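Local atomic coordinates of phosphate binding protein (Planctomyces limnophilus, PDB entry 4JWO), a protein that probably binds phosphate for the system that transports it across the cytoplasmic membrane. Residues Gly61-Asp66 against Pro87-Thr92; Asn149-Phe154 against Asp233-Leu238; Asn164-Ala169 against Ile188-Ala193. All coordinates share one frame; numbering follows the deposited sequence. Where two conformers were deposited one is given.

Contact 1: Gly61-Asp66 against Pro87-Thr92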
loop_
_atom_site.group_PDB
_atom_site.type_symbol
_atom_site.label_atom_id
_atom_site.label_comp_id
_atom_site.label_asym_id
_atom_site.label_seq_id
_atom_site.Cartn_x
_atom_site.Cartn_y
_atom_site.Cartn_z
ATOM N N GLY A 61 26.632 -1.537 -11.943
ATOM C CA GLY A 61 26.440 -0.196 -11.420
ATOM C C GLY A 61 25.598 -0.112 -10.160
ATOM O O GLY A 61 25.111 -1.120 -9.648
ATOM N N THR A 62 25.429 1.108 -9.661
ATOM C CA THR A 62 24.624 1.352 -8.472
ATOM C C THR A 62 23.288 1.980 -8.851
ATOM O O THR A 62 23.238 2.914 -9.652
ATOM C CB THR A 62 25.348 2.289 -7.490
ATOM O OG1 THR A 62 26.653 1.771 -7.209
ATOM C CG2 THR A 62 24.563 2.422 -6.189
ATOM N N ILE A 63 22.212 1.453 -8.274
ATOM C CA ILE A 63 20.882 2.027 -8.429
ATOM C C ILE A 63 20.402 2.491 -7.060
ATOM O O ILE A 63 20.301 1.692 -6.130
ATOM C CB ILE A 63 19.891 0.995 -8.994
ATOM C CG1 ILE A 63 20.468 0.315 -10.235
ATOM C CG2 ILE A 63 18.554 1.650 -9.330
ATOM C CD1 ILE A 63 19.656 -0.874 -10.706
ATOM N N ALA A 64 20.131 3.785 -6.929
ATOM C CA ALA A 64 19.606 4.329 -5.682
ATOM C C ALA A 64 18.084 4.359 -5.732
ATOM O O ALA A 64 17.509 5.127 -6.502
ATOM C CB ALA A 64 20.154 5.728 -5.443
ATOM N N VAL A 65 17.440 3.526 -4.908
ATOM C CA VAL A 65 15.980 3.460 -4.826
ATOM C C VAL A 65 15.528 4.049 -3.492
ATOM O O VAL A 65 16.174 3.835 -2.468
ATOM C CB VAL A 65 15.475 1.997 -4.918
ATOM C CG1 VAL A 65 13.941 1.945 -4.957
ATOM C CG2 VAL A 65 16.050 1.318 -6.144
ATOM N N ASP A 66 14.427 4.793 -3.503
ATOM C CA ASP A 66 13.886 5.372 -2.280
ATOM C C ASP A 66 12.381 5.345 -2.428
ATOM O O ASP A 66 11.872 4.794 -3.399
ATOM C CB ASP A 66 14.398 6.808 -2.106
ATOM C CG ASP A 66 14.334 7.286 -0.667
ATOM O OD1 ASP A 66 13.504 6.761 0.100
ATOM O OD2 ASP A 66 15.115 8.195 -0.308
ATOM N N PRO A 87 25.067 -9.853 -10.217
ATOM C CA PRO A 87 25.922 -9.594 -9.047
ATOM C C PRO A 87 26.718 -8.287 -9.089
ATOM O O PRO A 87 27.174 -7.830 -8.039
ATOM C CB PRO A 87 26.884 -10.789 -9.042
ATOM C CG PRO A 87 26.203 -11.841 -9.855
ATOM C CD PRO A 87 25.453 -11.093 -10.910
ATOM N N GLU A 88 26.884 -7.700 -10.271
ATOM C CA GLU A 88 27.662 -6.470 -10.412
ATOM C C GLU A 88 26.795 -5.224 -10.283
ATOM O O GLU A 88 27.246 -4.108 -10.552
ATOM C CB GLU A 88 28.411 -6.457 -11.743
ATOM C CG GLU A 88 29.490 -7.519 -11.829
ATOM C CD GLU A 88 29.740 -7.979 -13.248
ATOM O OE1 GLU A 88 29.201 -9.042 -13.626
ATOM O OE2 GLU A 88 30.475 -7.284 -13.983
ATOM N N VAL A 89 25.549 -5.427 -9.867
ATOM C CA VAL A 89 24.630 -4.333 -9.603
ATOM C C VAL A 89 24.391 -4.218 -8.106
ATOM O O VAL A 89 24.031 -5.198 -7.449
ATOM C CB VAL A 89 23.280 -4.560 -10.294
ATOM C CG1 VAL A 89 22.442 -3.294 -10.246
ATOM C CG2 VAL A 89 23.505 -4.982 -11.719
ATOM N N LYS A 90 24.603 -3.022 -7.565
ATOM C CA LYS A 90 24.310 -2.777 -6.157
ATOM C C LYS A 90 23.073 -1.903 -6.023
ATOM O O LYS A 90 23.019 -0.796 -6.564
ATOM C CB LYS A 90 25.499 -2.126 -5.443
ATOM C CG LYS A 90 25.316 -1.997 -3.930
ATOM C CD LYS A 90 26.586 -1.479 -3.248
ATOM C CE LYS A 90 26.815 0.012 -3.507
ATOM N NZ LYS A 90 26.371 0.875 -2.368
ATOM N N LEU A 91 22.076 -2.418 -5.312
ATOM C CA LEU A 91 20.849 -1.685 -5.043
ATOM C C LEU A 91 20.875 -1.188 -3.605
ATOM O O LEU A 91 21.076 -1.969 -2.676
ATOM C CB LEU A 91 19.627 -2.588 -5.228
ATOM C CG LEU A 91 19.052 -2.917 -6.611
ATOM C CD1 LEU A 91 18.428 -1.696 -7.238
ATOM C CD2 LEU A 91 20.089 -3.517 -7.533
ATOM N N THR A 92 20.692 0.116 -3.423
ATOM C CA THR A 92 20.432 0.656 -2.095
ATOM C C THR A 92 18.969 1.064 -2.057
ATOM O O THR A 92 18.506 1.812 -2.918
ATOM C CB THR A 92 21.328 1.862 -1.763
ATOM O OG1 THR A 92 21.085 2.920 -2.697
ATOM C CG2 THR A 92 22.793 1.467 -1.824
HETATM O O HOH W 1 18.775 4.487 -1.898
#
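The flat groups joining G61-V65 to E88-T92 are backbone amides: G61, I63 and V65 of one strand are laced to E88, K90 and T92 of the other, with I63, V89 and L91 on one face of the resulting ribbon and T62, K90, A64 and T92 on the other. G61 N reaches E88 O at 3.0 Å, and G61 O takes the N-H of K90. The amide of I63 then donates to K90 O and its carbonyl accepts from T92 N, before V65 N closes the ladder on T92 O at 2.8 Å with a C=O...N angle of 180°. K90 O also has the CA of T62 at 3.3 Å, a CA-H...O contact. The parallel pairing is that of the beta-alpha-beta unit of strand 61-67, helix 72-85 and strand 89-93, part of the sheet of this periplasmic-binding-protein fold. The helix lies over the apolar face, where F82 touches V89 and L91 and A79 touches L91; F303 of helix 298-308 touches I63. V65 meets S75 of helix 72-85 separately. On the apolar face the CD1 of L91 rests beside I63 CB at 3.5 Å, the two side chains running alongside each other. CG1 of I63 stands anti to its carbonyl carbon (chi1 -50°), and the chain beyond it brings CD1 to V89 CG1 at 3.7 Å and also against L91 CD1. On the other face T62 and K90 keep company more loosely, T62 OG1 to K90 CE 4.1 Å. T92 OG1 is turned between its own backbone N and carbonyl carbon (chi1 61°), near the CA of A64, and shares water 1 with V65 O. That water donates to V65 O at 2.7 Å.

Contact 2: Asn149-Phe154 against Asp233-Leu238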
loop_
_atom_site.group_PDB
_atom_site.type_symbol
_atom_site.label_atom_id
_atom_site.label_comp_id
_atom_site.label_asym_id
_atom_site.label_seq_id
_atom_site.Cartn_x
_atom_site.Cartn_y
_atom_site.Cartn_z
ATOM N N ASN A 149 -15.422 -9.814 14.026
ATOM C CA ASN A 149 -15.701 -11.206 14.303
ATOM C C ASN A 149 -16.977 -11.575 13.568
ATOM O O ASN A 149 -17.873 -10.743 13.454
ATOM C CB ASN A 149 -15.883 -11.389 15.806
ATOM C CG ASN A 149 -16.044 -12.827 16.193
ATOM O OD1 ASN A 149 -17.156 -13.367 16.185
ATOM N ND2 ASN A 149 -14.933 -13.471 16.546
ATOM N N PRO A 150 -17.067 -12.806 13.042
ATOM C CA PRO A 150 -18.280 -13.137 12.284
ATOM C C PRO A 150 -19.566 -13.020 13.096
ATOM O O PRO A 150 -20.632 -12.864 12.493
ATOM C CB PRO A 150 -18.034 -14.590 11.860
ATOM C CG PRO A 150 -16.545 -14.670 11.738
ATOM C CD PRO A 150 -16.052 -13.869 12.928
ATOM N N ALA A 151 -19.478 -13.095 14.426
ATOM C CA ALA A 151 -20.667 -12.977 15.278
ATOM C C ALA A 151 -21.189 -11.540 15.361
ATOM O O ALA A 151 -22.286 -11.304 15.863
ATOM C CB ALA A 151 -20.391 -13.511 16.667
ATOM N N ASN A 152 -20.402 -10.587 14.876
ATOM C CA ASN A 152 -20.801 -9.177 14.826
ATOM C C ASN A 152 -21.692 -8.944 13.606
ATOM O O ASN A 152 -21.230 -9.044 12.473
ATOM C CB ASN A 152 -19.532 -8.312 14.730
ATOM C CG ASN A 152 -19.812 -6.816 14.790
ATOM O OD1 ASN A 152 -20.866 -6.344 14.360
ATOM N ND2 ASN A 152 -18.849 -6.060 15.312
ATOM N N THR A 153 -22.969 -8.636 13.832
ATOM C CA THR A 153 -23.876 -8.402 12.713
ATOM C C THR A 153 -24.336 -6.954 12.616
ATOM O O THR A 153 -25.181 -6.620 11.778
ATOM C CB THR A 153 -25.115 -9.304 12.789
ATOM O OG1 THR A 153 -25.744 -9.109 14.054
ATOM C CG2 THR A 153 -24.717 -10.775 12.626
ATOM N N PHE A 154 -23.782 -6.097 13.469
ATOM C CA PHE A 154 -24.195 -4.699 13.501
ATOM C C PHE A 154 -23.210 -3.758 12.812
ATOM O O PHE A 154 -23.602 -2.674 12.369
ATOM C CB PHE A 154 -24.463 -4.229 14.945
ATOM C CG PHE A 154 -23.261 -4.318 15.843
ATOM C CD1 PHE A 154 -22.344 -3.280 15.905
ATOM C CD2 PHE A 154 -23.032 -5.457 16.602
ATOM C CE1 PHE A 154 -21.224 -3.370 16.712
ATOM C CE2 PHE A 154 -21.917 -5.546 17.424
ATOM C CZ PHE A 154 -21.012 -4.504 17.473
ATOM N N ASP A 233 -10.942 -14.671 18.180
ATOM C CA ASP A 233 -11.139 -14.971 19.598
ATOM C C ASP A 233 -11.972 -13.941 20.368
ATOM O O ASP A 233 -12.372 -14.195 21.500
ATOM C CB ASP A 233 -9.779 -15.112 20.294
ATOM C CG ASP A 233 -9.104 -16.430 20.001
ATOM O OD1 ASP A 233 -9.800 -17.382 19.594
ATOM O OD2 ASP A 233 -7.873 -16.511 20.198
ATOM N N SER A 234 -12.233 -12.788 19.767
ATOM C CA SER A 234 -12.971 -11.730 20.455
ATOM C C SER A 234 -14.197 -11.290 19.672
ATOM O O SER A 234 -14.083 -10.756 18.568
ATOM C CB SER A 234 -12.081 -10.517 20.720
ATOM O OG SER A 234 -12.847 -9.471 21.290
ATOM N N LYS A 235 -15.366 -11.502 20.265
ATOM C CA LYS A 235 -16.636 -11.164 19.621
ATOM C C LYS A 235 -16.712 -9.693 19.265
ATOM O O LYS A 235 -17.327 -9.311 18.266
ATOM C CB LYS A 235 -17.799 -11.501 20.554
ATOM C CG LYS A 235 -17.962 -12.980 20.860
ATOM C CD LYS A 235 -18.526 -13.733 19.666
ATOM C CE LYS A 235 -19.030 -15.120 20.049
ATOM N NZ LYS A 235 -17.963 -16.159 19.972
ATOM N N GLY A 236 -16.101 -8.864 20.099
ATOM C CA GLY A 236 -16.139 -7.429 19.905
ATOM C C GLY A 236 -14.936 -6.856 19.183
ATOM O O GLY A 236 -14.690 -5.652 19.246
ATOM N N ALA A 237 -14.177 -7.703 18.490
ATOM C CA ALA A 237 -12.947 -7.247 17.846
ATOM C C ALA A 237 -13.156 -6.385 16.606
ATOM O O ALA A 237 -14.132 -6.517 15.877
ATOM C CB ALA A 237 -12.073 -8.445 17.476
ATOM N N LEU A 238 -12.213 -5.486 16.374
ATOM C CA LEU A 238 -12.114 -4.756 15.113
ATOM C C LEU A 238 -10.636 -4.750 14.755
ATOM O O LEU A 238 -9.831 -4.323 15.565
ATOM C CB LEU A 238 -12.600 -3.318 15.292
ATOM C CG LEU A 238 -12.466 -2.385 14.083
ATOM C CD1 LEU A 238 -13.528 -2.707 13.063
ATOM C CD2 LEU A 238 -12.548 -0.917 14.477
HETATM O O HOH W 2 -16.503 -7.808 16.060
#
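N149 and A151 meet K235 where two type I beta turns, N149-N152 and S234-A237, come together in the second lobe, the loop after strand 134-148 against the start of strand 237-242. CB of N149 sits 3.4 Å from S234 O and nearly as close to K235 O. The methyl of A151 presses on K235 CD at 3.5 Å, and the lysine chain, bent at chi2 and chi4, passes across N149 so that CD also comes near its OD1. Water 2 links the turns by hydrogen bonds. It accepts from N149 N and N152 ND2 and donates to K235 O and, at 2.7 Å, to A237 O; two donors and two acceptors use up its bonding capacity and give each carbonyl a donor.

One layer out, each turn is held by its own backbone bond, N152 N to N149 O and A237 N to S234 O. N149 adds an Asx turn: CG lies anti to the backbone N (chi1 -174°), and OD1 takes the amide of A151 at 2.9 Å, from 26° off the carbonyl plane. Its ND2 goes to V231 O, so bonds at both ends fix the amide's rotation. K254 NZ binds the carbonyls of P150 and N152. N152 OD1 forms a second Asx turn with F154 N, is also bonded by A155 N, and lies 3.2 Å above the plane of the F154 ring, over its centre.

Contact 3: Asn164-Ala169 against Ile188-Ala193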
loop_
_atom_site.group_PDB
_atom_site.type_symbol
_atom_site.label_atom_id
_atom_site.label_comp_id
_atom_site.label_asym_id
_atom_site.label_seq_id
_atom_site.Cartn_x
_atom_site.Cartn_y
_atom_site.Cartn_z
ATOM N N ASN A 164 -12.225 6.602 11.644
ATOM C CA ASN A 164 -11.408 7.688 12.179
ATOM C C ASN A 164 -11.796 7.990 13.620
ATOM O O ASN A 164 -10.952 8.239 14.470
ATOM C CB ASN A 164 -11.515 8.938 11.288
ATOM C CG ASN A 164 -10.884 10.157 11.911
ATOM O OD1 ASN A 164 -11.574 11.134 12.210
ATOM N ND2 ASN A 164 -9.566 10.121 12.108
ATOM N N LYS A 165 -13.089 7.941 13.900
ATOM C CA LYS A 165 -13.582 8.139 15.252
ATOM C C LYS A 165 -12.940 7.128 16.213
ATOM O O LYS A 165 -12.629 7.451 17.359
ATOM C CB LYS A 165 -15.109 7.981 15.248
ATOM C CG LYS A 165 -15.811 8.498 16.470
ATOM C CD LYS A 165 -17.317 8.355 16.278
ATOM C CE LYS A 165 -18.095 9.034 17.382
ATOM N NZ LYS A 165 -19.557 8.821 17.187
ATOM N N ILE A 166 -12.738 5.910 15.726
ATOM C CA ILE A 166 -12.148 4.837 16.530
ATOM C C ILE A 166 -10.621 4.956 16.624
ATOM O O ILE A 166 -10.043 4.809 17.703
ATOM C CB ILE A 166 -12.489 3.465 15.930
ATOM C CG1 ILE A 166 -13.988 3.173 16.069
ATOM C CG2 ILE A 166 -11.685 2.364 16.606
ATOM C CD1 ILE A 166 -14.448 2.034 15.209
ATOM N N TRP A 167 -9.978 5.216 15.493
ATOM C CA TRP A 167 -8.522 5.069 15.381
ATOM C C TRP A 167 -7.695 6.338 15.513
ATOM O O TRP A 167 -6.468 6.259 15.608
ATOM C CB TRP A 167 -8.167 4.412 14.047
ATOM C CG TRP A 167 -8.444 2.936 14.024
ATOM C CD1 TRP A 167 -9.517 2.315 13.463
ATOM C CD2 TRP A 167 -7.632 1.903 14.605
ATOM N NE1 TRP A 167 -9.418 0.956 13.635
ATOM C CE2 TRP A 167 -8.273 0.673 14.347
ATOM C CE3 TRP A 167 -6.423 1.893 15.311
ATOM C CZ2 TRP A 167 -7.743 -0.553 14.757
ATOM C CZ3 TRP A 167 -5.902 0.685 15.733
ATOM C CH2 TRP A 167 -6.561 -0.528 15.447
ATOM N N ALA A 168 -8.346 7.500 15.532
ATOM C CA ALA A 168 -7.615 8.766 15.518
ATOM C C ALA A 168 -6.666 8.873 16.688
ATOM O O ALA A 168 -6.890 8.273 17.743
ATOM C CB ALA A 168 -8.573 9.940 15.540
ATOM N N ALA A 169 -5.627 9.675 16.493
ATOM C CA ALA A 169 -4.613 9.919 17.508
ATOM C C ALA A 169 -5.206 10.321 18.851
ATOM O O ALA A 169 -4.657 9.975 19.893
ATOM C CB ALA A 169 -3.649 10.988 17.029
ATOM N N ILE A 188 -14.863 -2.371 22.312
ATOM C CA ILE A 188 -14.250 -2.672 21.017
ATOM C C ILE A 188 -12.825 -3.113 21.283
ATOM O O ILE A 188 -12.061 -2.375 21.899
ATOM C CB ILE A 188 -14.113 -1.434 20.120
ATOM C CG1 ILE A 188 -15.416 -0.655 20.030
ATOM C CG2 ILE A 188 -13.619 -1.837 18.721
ATOM C CD1 ILE A 188 -15.264 0.611 19.233
ATOM N N GLN A 189 -12.461 -4.309 20.839
ATOM C CA GLN A 189 -11.099 -4.800 21.045
ATOM C C GLN A 189 -10.335 -4.594 19.752
ATOM O O GLN A 189 -10.619 -5.243 18.754
ATOM C CB GLN A 189 -11.113 -6.288 21.407
ATOM C CG GLN A 189 -12.125 -6.684 22.481
ATOM C CD GLN A 189 -11.721 -6.246 23.876
ATOM O OE1 GLN A 189 -10.697 -5.587 24.066
ATOM N NE2 GLN A 189 -12.529 -6.614 24.866
ATOM N N LEU A 190 -9.374 -3.676 19.771
ATOM C CA LEU A 190 -8.693 -3.245 18.558
ATOM C C LEU A 190 -7.430 -4.037 18.265
ATOM O O LEU A 190 -6.610 -4.267 19.150
ATOM C CB LEU A 190 -8.308 -1.765 18.667
ATOM C CG LEU A 190 -9.475 -0.787 18.798
ATOM C CD1 LEU A 190 -8.911 0.611 18.997
ATOM C CD2 LEU A 190 -10.363 -0.838 17.553
ATOM N N PHE A 191 -7.276 -4.410 16.996
ATOM C CA PHE A 191 -6.100 -5.126 16.507
ATOM C C PHE A 191 -5.588 -4.435 15.265
ATOM O O PHE A 191 -6.362 -4.013 14.422
ATOM C CB PHE A 191 -6.470 -6.577 16.160
ATOM C CG PHE A 191 -6.883 -7.391 17.348
ATOM C CD1 PHE A 191 -8.215 -7.432 17.750
ATOM C CD2 PHE A 191 -5.945 -8.109 18.067
ATOM C CE1 PHE A 191 -8.595 -8.178 18.866
ATOM C CE2 PHE A 191 -6.315 -8.851 19.174
ATOM C CZ PHE A 191 -7.647 -8.889 19.569
ATOM N N GLY A 192 -4.272 -4.314 15.141
ATOM C CA GLY A 192 -3.708 -3.657 13.979
ATOM C C GLY A 192 -2.218 -3.820 13.823
ATOM O O GLY A 192 -1.563 -4.531 14.592
ATOM N N ALA A 193 -1.685 -3.121 12.824
ATOM C CA ALA A 193 -0.292 -3.224 12.436
ATOM C C ALA A 193 0.632 -2.533 13.418
ATOM O O ALA A 193 0.224 -1.635 14.153
ATOM C CB ALA A 193 -0.101 -2.632 11.045
#
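I166 and W167, at the end of helix 160-167, pack on L190 of strand 189-192, a helix-on-sheet contact inside the second alpha/beta lobe. The tight part centres on L190. Its CD2 lies 3.6 Å from I166 CG2, and both methyls sit over the same face of the W167 indole, offset toward the rim, with CD2 3.7 Å above the ring plane. Having CG anti to its carbonyl carbon (chi1 -75°), W167 sends the six-membered end of the indole to the strand, where F191 O stands at the ring edge. F203, Y218 and Y240 meet the same indole edge-to-face. Replacing W167 with an alanine would probably open a gap among those three rings and leave L190 CD2 without the aromatic face it rests on.

Toward I188 the packing slackens: I166 CG1 and I188 CD1 are 4.3 Å apart, a distance left doubtful by a second I188 conformer. The strand's other side turns from the helix, with F191 against helix 224-233 and Q189 exposed. G192 allows the close approach of the tryptophan, since a beta carbon there would fall 3.3 Å from W167 CH2.

In the fold
Contact 1 comes first along the chain and is complete before the other two begin; 164-169 and 188-193 of contact 3 then both fall between the two halves of contact 2. Contacts 2 and 3 have centres about 14 Å apart and touch through neighbouring strands 237-242 and 189-192, with L238 bridging to both I166 and the backbone of strand 189-192. Contact 1 lies on the opposite side of the chain's centre, about 46 Å from contact 2 and 39 Å from contact 3, centre to centre. Long strands 134-148 and 283-291 connect the two regions within one mixed sheet, consistent with the two-lobed fold of binding proteins, whose ligand sits between the lobes.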